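Local atomic coordinates of periplasmic cell division protein (SufI) (Aquifex aeolicus, PDB entry 6SYY), a protein that binds copper and, as a multicopper oxidase of a hyperthermophile, probably couples the oxidation of its substrates to the reduction of dioxygen. Residues 281-289 / 378-386. Numbering follows the deposited sequence.
Sequences GGLLDTPKE and IPQRLSEVT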
ATOM      1  N   GLY A 281       1.285  -7.838  -4.696  1.00 25.69           N
ATOM      2  CA  GLY A 281       2.195  -8.966  -4.715  1.00 21.35           C
ATOM      3  C   GLY A 281       2.917  -9.163  -6.030  1.00 32.88           C
ATOM      4  O   GLY A 281       3.383 -10.268  -6.322  1.00 32.50           O
ATOM      5  N   GLY A 282       3.015  -8.116  -6.836  1.00 27.23           N
ATOM      6  CA  GLY A 282       3.832  -8.155  -8.027  1.00 19.82           C
ATOM      7  C   GLY A 282       3.029  -8.185  -9.313  1.00 30.82           C
ATOM      8  O   GLY A 282       1.856  -7.802  -9.370  1.00 33.75           O
ATOM      9  N   LEU A 283       3.689  -8.661 -10.368  1.00 32.18           N
ATOM     10  CA  LEU A 283       3.139  -8.574 -11.714  1.00 35.78           C
ATOM     11  C   LEU A 283       2.006  -9.570 -11.908  1.00 32.59           C
ATOM     12  O   LEU A 283       2.041 -10.682 -11.376  1.00 26.89           O
ATOM     13  CB  LEU A 283       4.235  -8.833 -12.750  1.00 19.90           C
ATOM     14  CG  LEU A 283       5.361  -7.799 -12.851  1.00 25.06           C
ATOM     15  CD1 LEU A 283       6.592  -8.401 -13.515  1.00 20.45           C
ATOM     16  CD2 LEU A 283       4.898  -6.556 -13.606  1.00 19.41           C
ATOM     17  N   LEU A 284       0.998  -9.162 -12.680  1.00 25.47           N
ATOM     18  CA  LEU A 284       0.003 -10.100 -13.173  1.00 37.14           C
ATOM     19  C   LEU A 284       0.619 -10.992 -14.251  1.00 22.26           C
ATOM     20  O   LEU A 284       1.766 -10.813 -14.667  1.00 26.61           O
ATOM     21  CB  LEU A 284      -1.210  -9.360 -13.737  1.00 20.63           C
ATOM     22  CG  LEU A 284      -1.942  -8.426 -12.780  1.00 37.28           C
ATOM     23  CD1 LEU A 284      -3.116  -7.775 -13.478  1.00 20.37           C
ATOM     24  CD2 LEU A 284      -2.409  -9.183 -11.558  1.00 24.11           C
ATOM     25  N   ASP A 285      -0.163 -11.966 -14.715  1.00 22.21           N
ATOM     26  CA  ASP A 285       0.333 -12.845 -15.767  1.00 30.19           C
ATOM     27  C   ASP A 285       0.433 -12.106 -17.098  1.00 37.65           C
ATOM     28  O   ASP A 285       1.432 -12.239 -17.817  1.00 26.22           O
ATOM     29  CB  ASP A 285      -0.561 -14.082 -15.883  1.00 24.26           C
ATOM     30  CG  ASP A 285      -2.020 -13.731 -16.147  1.00 46.87           C
ATOM     31  OD1 ASP A 285      -2.496 -12.706 -15.614  1.00 67.78           O
ATOM     32  OD2 ASP A 285      -2.691 -14.479 -16.890  1.00 55.21           O
ATOM     33  N   THR A 286      -0.581 -11.322 -17.439  1.00 31.35           N
ATOM     34  CA  THR A 286      -0.637 -10.551 -18.672  1.00 28.45           C
ATOM     35  C   THR A 286      -1.192  -9.175 -18.348  1.00 23.97           C
ATOM     36  O   THR A 286      -1.843  -8.992 -17.315  1.00 34.06           O
ATOM     37  CB  THR A 286      -1.531 -11.211 -19.731  1.00 32.20           C
ATOM     38  OG1 THR A 286      -2.892 -11.177 -19.280  1.00 40.25           O
ATOM     39  CG2 THR A 286      -1.112 -12.652 -19.993  1.00 25.72           C
ATOM     40  N   PRO A 287      -0.951  -8.185 -19.208  1.00 31.43           N
ATOM     41  CA  PRO A 287      -1.581  -6.874 -19.001  1.00 26.19           C
ATOM     42  C   PRO A 287      -3.096  -6.967 -19.122  1.00 30.62           C
ATOM     43  O   PRO A 287      -3.628  -7.733 -19.925  1.00 37.82           O
ATOM     44  CB  PRO A 287      -0.977  -6.008 -20.113  1.00 26.32           C
ATOM     45  CG  PRO A 287       0.301  -6.687 -20.468  1.00 31.16           C
ATOM     46  CD  PRO A 287       0.040  -8.152 -20.298  1.00 33.09           C
ATOM     47  N   LYS A 288      -3.790  -6.175 -18.304  1.00 26.63           N
ATOM     48  CA  LYS A 288      -5.250  -6.133 -18.283  1.00 35.37           C
ATOM     49  C   LYS A 288      -5.688  -4.724 -18.659  1.00 29.78           C
ATOM     50  O   LYS A 288      -5.487  -3.782 -17.884  1.00 26.19           O
ATOM     51  CB  LYS A 288      -5.797  -6.523 -16.909  1.00 21.68           C
ATOM     52  CG  LYS A 288      -5.175  -7.775 -16.311  1.00 28.37           C
ATOM     53  CD  LYS A 288      -5.434  -9.013 -17.155  1.00 28.75           C
ATOM     54  CE  LYS A 288      -4.707 -10.225 -16.582  1.00 31.03           C
ATOM     55  NZ  LYS A 288      -5.056 -11.491 -17.292  1.00 44.40           N
ATOM     56  N   GLU A 289      -6.283  -4.579 -19.842  1.00 38.73           N
ATOM     57  CA  GLU A 289      -6.714  -3.271 -20.316  1.00 38.00           C
ATOM     58  C   GLU A 289      -7.980  -2.837 -19.584  1.00 32.42           C
ATOM     59  O   GLU A 289      -8.950  -3.596 -19.495  1.00 34.17           O
ATOM     60  CB  GLU A 289      -6.955  -3.291 -21.826  1.00 33.83           C
ATOM     61  CG  GLU A 289      -7.364  -1.938 -22.383  1.00 31.18           C
ATOM     62  CD  GLU A 289      -7.456  -1.912 -23.897  1.00 56.07           C
ATOM     63  OE1 GLU A 289      -6.922  -2.828 -24.556  1.00 48.14           O
ATOM     64  OE2 GLU A 289      -8.067  -0.963 -24.426  1.00 41.53           O
ATOM     65  N   ILE A 378       3.662  -3.125 -25.624  1.00 37.38           N
ATOM     66  CA  ILE A 378       3.308  -3.764 -24.354  1.00 34.23           C
ATOM     67  C   ILE A 378       3.394  -5.276 -24.525  1.00 47.47           C
ATOM     68  O   ILE A 378       2.788  -5.824 -25.463  1.00 50.60           O
ATOM     69  CB  ILE A 378       1.913  -3.336 -23.912  1.00 49.21           C
ATOM     70  CG1 ILE A 378       1.895  -1.835 -23.636  1.00 40.93           C
ATOM     71  CG2 ILE A 378       1.486  -4.111 -22.681  1.00 45.36           C
ATOM     72  CD1 ILE A 378       0.657  -1.378 -22.923  1.00 37.64           C
ATOM     73  N   PRO A 379       4.135  -5.984 -23.676  1.00 40.06           N
ATOM     74  CA  PRO A 379       4.354  -7.415 -23.904  1.00 57.71           C
ATOM     75  C   PRO A 379       3.087  -8.220 -23.668  1.00 45.71           C
ATOM     76  O   PRO A 379       2.180  -7.814 -22.941  1.00 44.94           O
ATOM     77  CB  PRO A 379       5.440  -7.782 -22.882  1.00 37.24           C
ATOM     78  CG  PRO A 379       6.015  -6.471 -22.427  1.00 39.28           C
ATOM     79  CD  PRO A 379       4.879  -5.499 -22.505  1.00 44.65           C
ATOM     80  N   GLN A 380       3.038  -9.388 -24.311  1.00 56.95           N
ATOM     81  CA  GLN A 380       1.892 -10.271 -24.137  1.00 38.13           C
ATOM     82  C   GLN A 380       1.865 -10.871 -22.735  1.00 50.70           C
ATOM     83  O   GLN A 380       0.793 -10.998 -22.130  1.00 48.14           O
ATOM     84  CB  GLN A 380       1.915 -11.372 -25.196  1.00 42.59           C
ATOM     85  CG  GLN A 380       1.846 -10.871 -26.629  1.00 69.14           C
ATOM     86  CD  GLN A 380       0.444 -10.461 -27.042  1.00 81.54           C
ATOM     87  OE1 GLN A 380      -0.504 -10.578 -26.265  1.00 98.66           O
ATOM     88  NE2 GLN A 380       0.306  -9.983 -28.275  1.00 83.68           N
ATOM     89  N   ARG A 381       3.027 -11.238 -22.199  1.00 34.46           N
ATOM     90  CA  ARG A 381       3.122 -11.886 -20.898  1.00 37.15           C
ATOM     91  C   ARG A 381       4.046 -11.100 -19.977  1.00 40.93           C
ATOM     92  O   ARG A 381       5.054 -10.540 -20.420  1.00 43.79           O
ATOM     93  CB  ARG A 381       3.606 -13.336 -21.042  1.00 35.81           C
ATOM     94  CG  ARG A 381       2.462 -14.337 -21.226  1.00 94.27           C
ATOM     95  CD  ARG A 381       2.901 -15.607 -21.943  1.00 98.35           C
ATOM     96  NE  ARG A 381       3.242 -15.357 -23.341  1.00 95.06           N
ATOM     97  CZ  ARG A 381       3.543 -16.306 -24.222  1.00 93.86           C
ATOM     98  NH1 ARG A 381       3.541 -17.581 -23.855  1.00 87.49           N
ATOM     99  NH2 ARG A 381       3.842 -15.981 -25.473  1.00 95.74           N
ATOM    100  N   LEU A 382       3.690 -11.057 -18.696  1.00 27.92           N
ATOM    101  CA  LEU A 382       4.427 -10.319 -17.677  1.00 23.39           C
ATOM    102  C   LEU A 382       5.142 -11.211 -16.677  1.00 23.43           C
ATOM    103  O   LEU A 382       6.266 -10.899 -16.278  1.00 35.33           O
ATOM    104  CB  LEU A 382       3.478  -9.388 -16.912  1.00 25.97           C
ATOM    105  CG  LEU A 382       2.778  -8.293 -17.712  1.00 24.71           C
ATOM    106  CD1 LEU A 382       1.613  -7.718 -16.925  1.00 24.40           C
ATOM    107  CD2 LEU A 382       3.774  -7.205 -18.074  1.00 21.78           C
ATOM    108  N   SER A 383       4.517 -12.307 -16.258  1.00 29.96           N
ATOM    109  CA  SER A 383       5.072 -13.174 -15.224  1.00 28.88           C
ATOM    110  C   SER A 383       4.195 -14.414 -15.122  1.00 32.71           C
ATOM    111  O   SER A 383       3.189 -14.550 -15.826  1.00 31.10           O
ATOM    112  CB  SER A 383       5.148 -12.463 -13.875  1.00 21.33           C
ATOM    113  OG  SER A 383       3.842 -12.250 -13.366  1.00 26.05           O
ATOM    114  N   GLU A 384       4.583 -15.313 -14.227  1.00 31.04           N
ATOM    115  CA  GLU A 384       3.793 -16.491 -13.908  1.00 33.35           C
ATOM    116  C   GLU A 384       3.132 -16.278 -12.554  1.00 33.36           C
ATOM    117  O   GLU A 384       3.819 -16.080 -11.548  1.00 52.90           O
ATOM    118  CB  GLU A 384       4.658 -17.750 -13.894  1.00 35.65           C
ATOM    119  CG  GLU A 384       5.271 -18.082 -15.243  1.00112.78           C
ATOM    120  CD  GLU A 384       4.223 -18.320 -16.314  1.00133.08           C
ATOM    121  OE1 GLU A 384       3.146 -18.861 -15.981  1.00134.47           O
ATOM    122  OE2 GLU A 384       4.472 -17.961 -17.488  1.00 93.62           O
ATOM    123  N   VAL A 385       1.808 -16.289 -12.541  1.00 41.84           N
ATOM    124  CA  VAL A 385       1.030 -16.283 -11.310  1.00 30.02           C
ATOM    125  C   VAL A 385       0.405 -17.666 -11.199  1.00 39.67           C
ATOM    126  O   VAL A 385      -0.558 -17.986 -11.906  1.00 44.46           O
ATOM    127  CB  VAL A 385      -0.033 -15.182 -11.300  1.00 30.20           C
ATOM    128  CG1 VAL A 385      -0.763 -15.174  -9.968  1.00 27.14           C
ATOM    129  CG2 VAL A 385       0.603 -13.833 -11.580  1.00 28.50           C
ATOM    130  N   THR A 386       0.958 -18.499 -10.328  1.00 35.63           N
ATOM    131  CA  THR A 386       0.460 -19.857 -10.167  1.00 51.41           C
ATOM    132  C   THR A 386      -0.818 -19.844  -9.337  1.00 44.57           C
ATOM    133  O   THR A 386      -0.804 -19.343  -8.207  1.00 43.03           O
ATOM    134  CB  THR A 386       1.511 -20.731  -9.499  1.00 53.80           C
ATOM    135  OG1 THR A 386       2.753 -20.601 -10.201  1.00 70.25           O
ATOM    136  CG2 THR A 386       1.075 -22.186  -9.520  1.00 92.99           C
TER
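Ser383 carries its hydroxyl between its own backbone N and carbonyl carbon (chi1 69°), which turns OG onto the carbonyl of Leu284, while Leu382, its CG anti to the carbonyl carbon (chi1 -62°), sets CD1 against the Thr286-Pro287 peptide. The hydroxyl donates to Leu284 O over 2.8 Å, coming from above the carbonyl plane rather than within it. A second bond follows one residue on: Leu382 N points almost straight at Asp285 O, 2.7 Å away with an angle of 173° at the hydrogen, and Ser383 N adds a weak, long bond to the same oxygen. In the other direction Asp285 CA turns its hydrogen to Ser383 O, a CH...O contact of 3.3 Å. Two successive carbonyls at the corner of 281-289 are thus held by the irregular chain 378-386.

Carbon atoms, packed on side chains and on backbone, surround these bonds. Leu382 CD1 lies 3.5 Å from Pro287 N and also abuts the proline ring, whose other carbons slide past Ile378, with Pro287 CG 3.6 Å from Ile378 CG2 and also against the carbonyl of Pro379. Val385 leans its CG2 methyl on Leu283 O and on Asp285 N, a buried amide without a hydrogen-bond partner. Within 281-289, Lys288 NZ bonds to Thr286 OG1 at 3.0 Å and, more weakly, pairs with Asp285 OD1 in a salt bridge of 3.3 Å, tying strand 287-289 back to the two corner residues.

The contact fastens the loop between strands 361-370 and 394-402 to the bent strand 282-290, which pairs with 270-279 in a cupredoxin-like domain, probably the second, away from the copper sites. Arg152 bonds to Leu283 O and, weakly, to Ser383 OG; Leu382 also touches Ile277 of strand 270-279 and Leu188 of helix 183-192.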